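Local coordinates for protein putative aminooxidase (Propionibacterium acnes, PDB 2BA9) that isomerises polyunsaturated fatty acids, making conjugated linoleic acid, probably with its bound FAD taking part, at residues A[301-304]-A[305-308]; A[23-27]-A[28-32]; A[185-188]-A[189-193]; A[236-240]-A[241-245]. All blocks are in the same frame, centred on the assembly; numbering follows the deposited sequence.

In the fold
Along the chain the four contacts run in the order interaction 2, 3, 4, 1. Interaction 2 ends helix 16-28, which follows strand 9-12 of the four-stranded parallel sheet, and leads into strand 33-36 of the same sheet. Interaction 4, the hairpin of strands 236-240 and 244-247 in a separate three-stranded sheet, lies on the same side of the chain's centre, its centre about 23 Å from that of interaction 2. Interactions 1 and 3 lie about 24 Å apart, centre to centre: 3 opens helix 187-195, and 1 turns the loop between strands 295-297 and 310-315 of the seven-stranded mixed sheet. None of the four touches another; each is a separate local contact that shapes its own part of the fold.

Interaction 1 of 4, residues A[301-304]-A[305-308]; sequences NMRP and ERLG
R306 grips the side-chain oxygen of N301 side-on: NE lies 2.9 Å from OD1 of N301 with a fairly straight bond (160°), and NH2 of R306 reaches the same OD1 at 3.2 Å, more bent. OD1 sits at the guanidinium edge, close to its plane, while both nitrogens come from one face of the amide, whose plane is turned 27° from the guanidinium. Bends at chi2 and chi3 fold R306 back to N301. ND2 of the same amide bonds to the backbone O of V310, which fixes the amide's rotation.

Two backbone bonds close the turn, R306 N to R303 O at 2.7 Å and L307 N to P304 O at 3.2 Å, the first closing the short 3-10 turn at P304 and E305, the second following one residue on.

Packing and charge come together at R303. Its guanidinium lies with one face against CG of R306, 3.7 Å from CZ of R303, and its NH2 forms a salt bridge with E93. OE1 of E305 stays 4.4 Å from NH1 of R303, beyond a salt bridge.

E93, which also makes a long, weak ion pair with R306, probably offsets the closeness of the two arginines, while N301 ties the turn to the start of strand 310-315.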
loop_
_atom_site.group_PDB
_atom_site.type_symbol
_atom_site.label_atom_id
_atom_site.label_comp_id
_atom_site.label_asym_id
_atom_site.label_seq_id
_atom_site.Cartn_x
_atom_site.Cartn_y
_atom_site.Cartn_z
ATOM N N ASN A 301 -18.577 7.899 -5.887
ATOM C CA ASN A 301 -18.234 6.534 -6.339
ATOM C C ASN A 301 -17.358 5.757 -5.344
ATOM O O ASN A 301 -16.995 4.614 -5.614
ATOM C CB ASN A 301 -17.570 6.559 -7.727
ATOM C CG ASN A 301 -18.569 6.787 -8.865
ATOM O OD1 ASN A 301 -19.784 6.778 -8.663
ATOM N ND2 ASN A 301 -18.052 6.946 -10.083
ATOM N N MET A 302 -17.085 6.375 -4.191
ATOM C CA MET A 302 -16.370 5.745 -3.070
ATOM C C MET A 302 -17.309 5.130 -2.013
ATOM O O MET A 302 -16.851 4.533 -1.040
ATOM C CB MET A 302 -15.483 6.783 -2.387
ATOM C CG MET A 302 -14.412 7.362 -3.264
ATOM S SD MET A 302 -13.585 8.731 -2.435
ATOM C CE MET A 302 -12.921 9.662 -3.842
ATOM N N ARG A 303 -18.613 5.330 -2.191
ATOM C CA ARG A 303 -19.647 4.634 -1.449
ATOM C C ARG A 303 -19.648 3.147 -1.814
ATOM O O ARG A 303 -19.523 2.805 -2.995
ATOM C CB ARG A 303 -21.019 5.157 -1.857
ATOM C CG ARG A 303 -21.322 6.563 -1.468
ATOM C CD ARG A 303 -22.817 6.859 -1.638
ATOM N NE ARG A 303 -23.153 7.369 -2.973
ATOM C CZ ARG A 303 -23.994 6.803 -3.840
ATOM N NH1 ARG A 303 -24.635 5.678 -3.550
ATOM N NH2 ARG A 303 -24.213 7.390 -5.005
ATOM N N PRO A 304 -19.858 2.258 -0.828
ATOM C CA PRO A 304 -19.960 0.811 -1.082
ATOM C C PRO A 304 -21.036 0.461 -2.111
ATOM O O PRO A 304 -20.891 -0.486 -2.877
ATOM C CB PRO A 304 -20.335 0.256 0.292
ATOM C CG PRO A 304 -19.769 1.234 1.247
ATOM C CD PRO A 304 -20.016 2.555 0.603
ATOM N N GLU A 305 -22.102 1.258 -2.118
ATOM C CA GLU A 305 -23.190 1.153 -3.076
ATOM C C GLU A 305 -22.714 1.398 -4.503
ATOM O O GLU A 305 -23.399 1.034 -5.462
ATOM C CB GLU A 305 -24.265 2.189 -2.721
ATOM C CG GLU A 305 -25.020 1.905 -1.426
ATOM C CD GLU A 305 -24.366 2.425 -0.140
ATOM O OE1 GLU A 305 -23.337 3.143 -0.175
ATOM O OE2 GLU A 305 -24.915 2.102 0.933
ATOM N N ARG A 306 -21.547 2.024 -4.645
ATOM C CA ARG A 306 -20.971 2.322 -5.954
ATOM C C ARG A 306 -19.704 1.510 -6.282
ATOM O O ARG A 306 -18.969 1.843 -7.221
ATOM C CB ARG A 306 -20.688 3.828 -6.042
ATOM C CG ARG A 306 -21.935 4.694 -6.031
ATOM C CD ARG A 306 -22.805 4.532 -7.286
ATOM N NE ARG A 306 -22.204 5.163 -8.460
ATOM C CZ ARG A 306 -22.774 5.220 -9.659
ATOM N NH1 ARG A 306 -23.983 4.715 -9.854
ATOM N NH2 ARG A 306 -22.140 5.801 -10.670
ATOM N N LEU A 307 -19.474 0.424 -5.541
ATOM C CA LEU A 307 -18.347 -0.478 -5.802
ATOM C C LEU A 307 -18.228 -0.863 -7.279
ATOM O O LEU A 307 -19.205 -1.233 -7.901
ATOM C CB LEU A 307 -18.503 -1.752 -4.977
ATOM C CG LEU A 307 -17.292 -2.667 -4.884
ATOM C CD1 LEU A 307 -16.187 -1.987 -4.119
ATOM C CD2 LEU A 307 -17.678 -4.005 -4.198
ATOM N N GLY A 308 -17.018 -0.778 -7.826
ATOM C CA GLY A 308 -16.770 -1.121 -9.227
ATOM C C GLY A 308 -16.660 0.118 -10.081
ATOM O O GLY A 308 -16.137 0.070 -11.198
#

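Interaction 2 of 4, residues A[23-27]-A[28-32]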
loop_
_atom_site.group_PDB
_atom_site.type_symbol
_atom_site.label_atom_id
_atom_site.label_comp_id
_atom_site.label_asym_id
_atom_site.label_seq_id
_atom_site.Cartn_x
_atom_site.Cartn_y
_atom_site.Cartn_z
ATOM N N MET A 23 18.691 -3.600 2.182
ATOM C CA MET A 23 19.412 -2.343 2.490
ATOM C C MET A 23 19.794 -2.230 3.950
ATOM O O MET A 23 20.936 -1.926 4.272
ATOM C CB MET A 23 18.550 -1.127 2.139
ATOM C CG MET A 23 19.116 0.219 2.601
ATOM S SD MET A 23 18.009 1.585 2.248
ATOM C CE MET A 23 18.651 2.901 3.274
ATOM N N TYR A 24 18.831 -2.437 4.837
ATOM C CA TYR A 24 19.061 -2.171 6.262
ATOM C C TYR A 24 19.789 -3.303 6.974
ATOM O O TYR A 24 20.477 -3.070 7.982
ATOM C CB TYR A 24 17.755 -1.789 6.975
ATOM C CG TYR A 24 17.329 -0.376 6.619
ATOM C CD1 TYR A 24 18.017 0.732 7.116
ATOM C CD2 TYR A 24 16.266 -0.148 5.760
ATOM C CE1 TYR A 24 17.642 2.037 6.756
ATOM C CE2 TYR A 24 15.886 1.138 5.403
ATOM C CZ TYR A 24 16.567 2.220 5.896
ATOM O OH TYR A 24 16.155 3.474 5.507
ATOM N N LEU A 25 19.660 -4.520 6.455
ATOM C CA LEU A 25 20.481 -5.624 6.945
ATOM C C LEU A 25 21.939 -5.358 6.575
ATOM O O LEU A 25 22.829 -5.421 7.434
ATOM C CB LEU A 25 19.993 -6.977 6.397
ATOM C CG LEU A 25 18.806 -7.573 7.171
ATOM C CD1 LEU A 25 18.087 -8.671 6.379
ATOM C CD2 LEU A 25 19.267 -8.106 8.527
ATOM N N GLU A 26 22.166 -5.046 5.298
ATOM C CA GLU A 26 23.498 -4.718 4.811
ATOM C C GLU A 26 24.141 -3.667 5.718
ATOM O O GLU A 26 25.252 -3.862 6.203
ATOM C CB GLU A 26 23.433 -4.204 3.373
ATOM C CG GLU A 26 24.790 -4.098 2.697
ATOM C CD GLU A 26 24.686 -3.612 1.268
ATOM O OE1 GLU A 26 24.063 -4.305 0.450
ATOM O OE2 GLU A 26 25.249 -2.543 0.966
ATOM N N GLN A 27 23.416 -2.574 5.955
ATOM C CA GLN A 27 23.919 -1.438 6.748
ATOM C C GLN A 27 24.202 -1.751 8.225
ATOM O O GLN A 27 25.038 -1.098 8.848
ATOM C CB GLN A 27 22.966 -0.243 6.617
ATOM C CG GLN A 27 22.994 0.384 5.225
ATOM C CD GLN A 27 22.038 1.549 5.053
ATOM O OE1 GLN A 27 22.090 2.253 4.049
ATOM N NE2 GLN A 27 21.163 1.762 6.027
ATOM N N ALA A 28 23.523 -2.767 8.759
ATOM C CA ALA A 28 23.765 -3.268 10.119
ATOM C C ALA A 28 24.905 -4.282 10.180
ATOM O O ALA A 28 25.270 -4.743 11.269
ATOM C CB ALA A 28 22.485 -3.901 10.682
ATOM N N GLY A 29 25.464 -4.639 9.028
ATOM C CA GLY A 29 26.606 -5.550 8.973
ATOM C C GLY A 29 26.244 -6.993 8.671
ATOM O O GLY A 29 27.050 -7.898 8.887
ATOM N N PHE A 30 25.033 -7.207 8.172
ATOM C CA PHE A 30 24.595 -8.529 7.727
ATOM C C PHE A 30 24.773 -8.625 6.199
ATOM O O PHE A 30 23.913 -8.166 5.425
ATOM C CB PHE A 30 23.130 -8.772 8.136
ATOM C CG PHE A 30 22.923 -8.949 9.631
ATOM C CD1 PHE A 30 22.897 -10.220 10.200
ATOM C CD2 PHE A 30 22.735 -7.844 10.462
ATOM C CE1 PHE A 30 22.692 -10.388 11.558
ATOM C CE2 PHE A 30 22.529 -8.002 11.842
ATOM C CZ PHE A 30 22.506 -9.275 12.390
ATOM N N HIS A 31 25.884 -9.225 5.764
ATOM C CA HIS A 31 26.259 -9.239 4.329
ATOM C C HIS A 31 25.907 -10.509 3.538
ATOM O O HIS A 31 26.105 -10.561 2.317
ATOM C CB HIS A 31 27.763 -9.025 4.184
ATOM C CG HIS A 31 28.261 -7.784 4.841
ATOM N ND1 HIS A 31 28.054 -6.529 4.309
ATOM C CD2 HIS A 31 28.965 -7.603 5.983
ATOM C CE1 HIS A 31 28.611 -5.626 5.099
ATOM N NE2 HIS A 31 29.170 -6.252 6.121
ATOM N N ASP A 32 25.431 -11.536 4.229
ATOM C CA ASP A 32 25.070 -12.800 3.587
ATOM C C ASP A 32 23.549 -12.896 3.503
ATOM O O ASP A 32 22.919 -13.743 4.118
ATOM C CB ASP A 32 25.667 -13.973 4.368
ATOM C CG ASP A 32 25.571 -15.287 3.632
ATOM O OD1 ASP A 32 24.863 -15.383 2.599
ATOM O OD2 ASP A 32 26.223 -16.243 4.103
#
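L25 and F30 meet where the helix ends: CD2 of L25 lies 3.9 Å from CG of F30, and the carbonyl O of L25 sits at the edge of the phenyl ring. With CG anti to its carbonyl carbon (chi1 -70°), F30 carries its ring past this carbonyl and away from the helix end.

The backbone sets up the meeting. F30 N donates to L25 O at 2.9 Å, and G29 N donates to E26 O, also at 2.9 Å; with the positive phi of G29 (98°) these bonds make a Schellman motif. A28 N still bonds in the helical manner to Y24 O at 3.2 Å and only weakly to L25 O. CA of E26 adds a C-H...O contact to F30 O at 3.5 Å.

Further out, polar ends anchor helix and loop to their surroundings. E26 carries a salt bridge to R76 and a hydrogen bond to the hydroxyl of Y33, H31 bonds through ND1 to E217, and Y24 OH bonds to E72.

The last turns of helix 16-28 touch helix 68-77 through M23 and Y24, and helix 408-423 through Y24, L25 and A28. L25 and F30 both pack on I9 of strand 9-12, and the chain passes on to strand 33-36, as in a Rossmann-type beta-alpha-beta unit.

Interaction 3 of 4, residues A[185-188]-A[189-193]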
loop_
_atom_site.group_PDB
_atom_site.type_symbol
_atom_site.label_atom_id
_atom_site.label_comp_id
_atom_site.label_asym_id
_atom_site.label_seq_id
_atom_site.Cartn_x
_atom_site.Cartn_y
_atom_site.Cartn_z
ATOM N N LEU A 185 -2.828 7.728 7.169
ATOM C CA LEU A 185 -3.275 9.114 7.284
ATOM C C LEU A 185 -3.280 9.542 8.738
ATOM O O LEU A 185 -4.329 9.760 9.344
ATOM C CB LEU A 185 -4.645 9.311 6.640
ATOM C CG LEU A 185 -4.686 9.223 5.108
ATOM C CD1 LEU A 185 -6.119 9.070 4.638
ATOM C CD2 LEU A 185 -4.052 10.439 4.452
ATOM N N ASP A 186 -2.089 9.658 9.309
ATOM C CA ASP A 186 -1.960 10.287 10.608
ATOM C C ASP A 186 -2.201 11.773 10.392
ATOM O O ASP A 186 -2.295 12.234 9.240
ATOM C CB ASP A 186 -0.620 9.984 11.299
ATOM C CG ASP A 186 0.599 10.430 10.509
ATOM O OD1 ASP A 186 0.490 10.949 9.384
ATOM O OD2 ASP A 186 1.713 10.218 11.038
ATOM N N PHE A 187 -2.372 12.523 11.464
ATOM C CA PHE A 187 -2.857 13.889 11.283
ATOM C C PHE A 187 -1.932 14.706 10.362
ATOM O O PHE A 187 -2.400 15.470 9.533
ATOM C CB PHE A 187 -3.070 14.594 12.617
ATOM C CG PHE A 187 -3.869 15.853 12.498
ATOM C CD1 PHE A 187 -5.258 15.809 12.496
ATOM C CD2 PHE A 187 -3.234 17.075 12.351
ATOM C CE1 PHE A 187 -6.001 16.972 12.365
ATOM C CE2 PHE A 187 -3.963 18.237 12.233
ATOM C CZ PHE A 187 -5.351 18.187 12.226
ATOM N N VAL A 188 -0.624 14.521 10.487
ATOM C CA VAL A 188 0.325 15.272 9.664
ATOM C C VAL A 188 0.247 14.894 8.188
ATOM O O VAL A 188 0.381 15.742 7.311
ATOM C CB VAL A 188 1.762 15.079 10.164
ATOM C CG1 VAL A 188 2.756 15.764 9.222
ATOM C CG2 VAL A 188 1.891 15.642 11.559
ATOM N N THR A 189 0.032 13.611 7.922
ATOM C CA THR A 189 -0.050 13.114 6.555
ATOM C C THR A 189 -1.342 13.600 5.913
ATOM O O THR A 189 -1.317 14.110 4.795
ATOM C CB THR A 189 0.052 11.577 6.521
ATOM O OG1 THR A 189 1.290 11.190 7.131
ATOM C CG2 THR A 189 0.004 11.040 5.103
ATOM N N MET A 190 -2.455 13.466 6.635
ATOM C CA MET A 190 -3.744 13.985 6.166
ATOM C C MET A 190 -3.604 15.447 5.765
ATOM O O MET A 190 -4.013 15.835 4.676
ATOM C CB MET A 190 -4.821 13.827 7.245
ATOM C CG MET A 190 -6.224 14.259 6.821
ATOM S SD MET A 190 -6.993 13.172 5.620
ATOM C CE MET A 190 -6.485 13.949 4.078
ATOM N N MET A 191 -2.995 16.249 6.631
ATOM C CA MET A 191 -2.782 17.668 6.330
ATOM C C MET A 191 -1.944 17.898 5.064
ATOM O O MET A 191 -2.276 18.762 4.241
ATOM C CB MET A 191 -2.158 18.375 7.529
ATOM C CG MET A 191 -3.072 18.443 8.741
ATOM S SD MET A 191 -4.686 19.168 8.413
ATOM C CE MET A 191 -5.669 17.685 8.138
ATOM N N SER A 192 -0.880 17.111 4.899
ATOM C CA SER A 192 -0.041 17.177 3.696
ATOM C C SER A 192 -0.836 16.868 2.420
ATOM O O SER A 192 -0.641 17.505 1.382
ATOM C CB SER A 192 1.153 16.222 3.826
ATOM O OG SER A 192 1.982 16.616 4.908
ATOM N N PHE A 193 -1.728 15.889 2.497
ATOM C CA PHE A 193 -2.678 15.642 1.396
ATOM C C PHE A 193 -3.604 16.830 1.187
ATOM O O PHE A 193 -3.836 17.224 0.055
ATOM C CB PHE A 193 -3.492 14.363 1.623
ATOM C CG PHE A 193 -2.900 13.165 0.955
ATOM C CD1 PHE A 193 -2.025 12.332 1.635
ATOM C CD2 PHE A 193 -3.199 12.888 -0.370
ATOM C CE1 PHE A 193 -1.466 11.241 1.016
ATOM C CE2 PHE A 193 -2.656 11.807 -0.991
ATOM C CZ PHE A 193 -1.787 10.973 -0.301
HETATM O O HOH W 1 3.909 10.337 8.623
#
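OD1 of D186 takes two donors from T189: the backbone N at 3.1 Å, which meets it from above the carboxylate plane with a bent bond (143°), and the hydroxyl OG1, modelled so close that its distance is doubtful. D186 is the N-cap of helix 187-195. Its CG lies between the backbone N and carbonyl carbon (chi1 59°), which swings the carboxylate back over the first helical turn. A water donates to both OD2 of D186, at 3.3 Å, and OG1 of T189, bridging the two side chains.

The first backbone bonds of the helix follow. M190 N points almost straight at D186 O (2.9 Å, 176°), M191 N bonds to F187 O, and S192 N to V188 O.

The apolar contacts form two groups. M191 bends over F187, with CG of M191 3.6 Å from CE2 of F187 and CE above one face toward the rim; SD stands obliquely 4.5 Å from the ring centroid, a Met-aromatic contact. L185, just before the cap, sends CD2 to within 4.0 Å of CD1 of F193, meeting that ring obliquely and also touching M190.

A sodium ion lies nearby, at a site formed by K183 and E410. Helix 187-195 follows helix 178-184 across this short break. F187, M190 and M191 rest against helix 158-161, where W161 also bonds to L185 O, while T189 and F193 touch the loop residues S66 and M62.

Interaction 4 of 4, residues A[236-240]-A[241-245]; sequences VHIHT and TDWDR
T240 lies against one face of the W243 indole: its CG2 stands 3.7 Å from the centroid of the six-membered ring and only 11° off the ring normal, a CH-pi contact. OG1 of T240 also lies over this face, 3.4 Å from CD2 of W243. Both T240 OG1 and W243 CG sit between their backbone N and carbonyl carbon (chi1 73° and 49°), a pairing that brings the indole back over the threonine. The same hydroxyl donates to W243 O at 2.8 Å and accepts from D242 N over a longer, bent bond. Because T240 N reaches W243 O as well, nearly along the C=O axis, that carbonyl is held by two donors of one residue.

R245 finishes the sandwich: its guanidinium spreads over the opposite face of the indole. Its backbone forms the hydrogen-bonded pair with I238, R245 N giving to I238 O at 2.7 Å and I238 N to R245 O at 2.8 Å.

The adjoining non-hydrogen-bonded pair, H239 with D244, puts its side chains on the other face of the sheet. There CB of D244 packs close to the H239 ring, and OD2 of D244 accepts a weak bond from H237 NE2 at 3.5 Å.

This is an antiparallel beta hairpin, with T241, D242 and W243 turning between strands 236-240 and 244-247; strand 226-230 completes the three-stranded antiparallel sheet on the far edge of strand 236-240.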
loop_
_atom_site.group_PDB
_atom_site.type_symbol
_atom_site.label_atom_id
_atom_site.label_comp_id
_atom_site.label_asym_id
_atom_site.label_seq_id
_atom_site.Cartn_x
_atom_site.Cartn_y
_atom_site.Cartn_z
ATOM N N VAL A 236 16.397 -23.201 7.239
ATOM C CA VAL A 236 15.392 -22.940 6.229
ATOM C C VAL A 236 15.854 -23.515 4.902
ATOM O O VAL A 236 16.840 -23.044 4.325
ATOM C CB VAL A 236 15.155 -21.426 6.041
ATOM C CG1 VAL A 236 14.204 -21.188 4.889
ATOM C CG2 VAL A 236 14.618 -20.797 7.313
ATOM N N HIS A 237 15.148 -24.529 4.413
ATOM C CA HIS A 237 15.446 -25.062 3.088
ATOM C C HIS A 237 14.413 -24.598 2.079
ATOM O O HIS A 237 13.219 -24.825 2.259
ATOM C CB HIS A 237 15.550 -26.581 3.073
ATOM C CG HIS A 237 16.554 -27.085 2.078
ATOM N ND1 HIS A 237 17.599 -27.918 2.420
ATOM C CD2 HIS A 237 16.696 -26.829 0.754
ATOM C CE1 HIS A 237 18.325 -28.176 1.346
ATOM N NE2 HIS A 237 17.799 -27.525 0.322
ATOM N N ILE A 238 14.905 -23.945 1.028
ATOM C CA ILE A 238 14.081 -23.369 -0.019
ATOM C C ILE A 238 14.282 -24.204 -1.258
ATOM O O ILE A 238 15.415 -24.499 -1.610
ATOM C CB ILE A 238 14.505 -21.914 -0.347
ATOM C CG1 ILE A 238 14.381 -21.007 0.879
ATOM C CG2 ILE A 238 13.664 -21.344 -1.480
ATOM C CD1 ILE A 238 15.548 -21.140 1.867
ATOM N N HIS A 239 13.182 -24.580 -1.909
ATOM C CA HIS A 239 13.221 -25.349 -3.155
ATOM C C HIS A 239 12.592 -24.556 -4.295
ATOM O O HIS A 239 11.458 -24.112 -4.193
ATOM C CB HIS A 239 12.478 -26.673 -2.995
ATOM C CG HIS A 239 12.875 -27.442 -1.774
ATOM N ND1 HIS A 239 13.847 -28.418 -1.795
ATOM C CD2 HIS A 239 12.443 -27.365 -0.492
ATOM C CE1 HIS A 239 13.995 -28.911 -0.576
ATOM N NE2 HIS A 239 13.152 -28.291 0.232
ATOM N N THR A 240 13.342 -24.388 -5.376
ATOM C CA THR A 240 12.855 -23.709 -6.564
ATOM C C THR A 240 12.846 -24.676 -7.740
ATOM O O THR A 240 13.057 -25.873 -7.572
ATOM C CB THR A 240 13.713 -22.450 -6.905
ATOM O OG1 THR A 240 14.988 -22.844 -7.439
ATOM C CG2 THR A 240 13.906 -21.591 -5.664
ATOM N N THR A 241 12.582 -24.138 -8.923
ATOM C CA THR A 241 12.564 -24.915 -10.150
ATOM C C THR A 241 13.985 -25.278 -10.612
ATOM O O THR A 241 14.207 -26.351 -11.187
ATOM C CB THR A 241 11.783 -24.161 -11.249
ATOM O OG1 THR A 241 12.093 -22.762 -11.196
ATOM C CG2 THR A 241 10.272 -24.344 -11.045
ATOM N N ASP A 242 14.936 -24.395 -10.324
ATOM C CA ASP A 242 16.330 -24.551 -10.752
ATOM C C ASP A 242 17.243 -25.139 -9.664
ATOM O O ASP A 242 18.305 -25.676 -9.969
ATOM C CB ASP A 242 16.903 -23.189 -11.184
ATOM C CG ASP A 242 16.033 -22.471 -12.201
ATOM O OD1 ASP A 242 15.414 -23.142 -13.055
ATOM O OD2 ASP A 242 15.972 -21.223 -12.146
ATOM N N TRP A 243 16.855 -25.012 -8.404
ATOM C CA TRP A 243 17.713 -25.443 -7.302
ATOM C C TRP A 243 16.948 -25.522 -5.995
ATOM O O TRP A 243 15.843 -24.993 -5.873
ATOM C CB TRP A 243 18.890 -24.472 -7.130
ATOM C CG TRP A 243 18.503 -23.009 -7.095
ATOM C CD1 TRP A 243 18.562 -22.125 -8.133
ATOM C CD2 TRP A 243 18.017 -22.264 -5.965
ATOM N NE1 TRP A 243 18.133 -20.883 -7.726
ATOM C CE2 TRP A 243 17.799 -20.939 -6.400
ATOM C CE3 TRP A 243 17.742 -22.589 -4.633
ATOM C CZ2 TRP A 243 17.320 -19.941 -5.551
ATOM C CZ3 TRP A 243 17.266 -21.592 -3.790
ATOM C CH2 TRP A 243 17.061 -20.290 -4.250
ATOM N N ASP A 244 17.552 -26.183 -5.017
ATOM C CA ASP A 244 17.070 -26.128 -3.648
ATOM C C ASP A 244 18.259 -25.843 -2.727
ATOM O O ASP A 244 19.322 -26.468 -2.857
ATOM C CB ASP A 244 16.329 -27.414 -3.262
ATOM C CG ASP A 244 17.155 -28.658 -3.479
ATOM O OD1 ASP A 244 16.711 -29.567 -4.220
ATOM O OD2 ASP A 244 18.258 -28.732 -2.899
ATOM N N ARG A 245 18.082 -24.884 -1.816
ATOM C CA ARG A 245 19.192 -24.391 -0.996
ATOM C C ARG A 245 18.816 -24.089 0.436
ATOM O O ARG A 245 17.654 -23.830 0.751
ATOM C CB ARG A 245 19.796 -23.143 -1.618
ATOM C CG ARG A 245 20.695 -23.443 -2.798
ATOM C CD ARG A 245 21.074 -22.178 -3.505
ATOM N NE ARG A 245 21.550 -22.471 -4.849
ATOM C CZ ARG A 245 21.546 -21.610 -5.867
ATOM N NH1 ARG A 245 21.085 -20.369 -5.720
ATOM N NH2 ARG A 245 22.004 -22.007 -7.050
#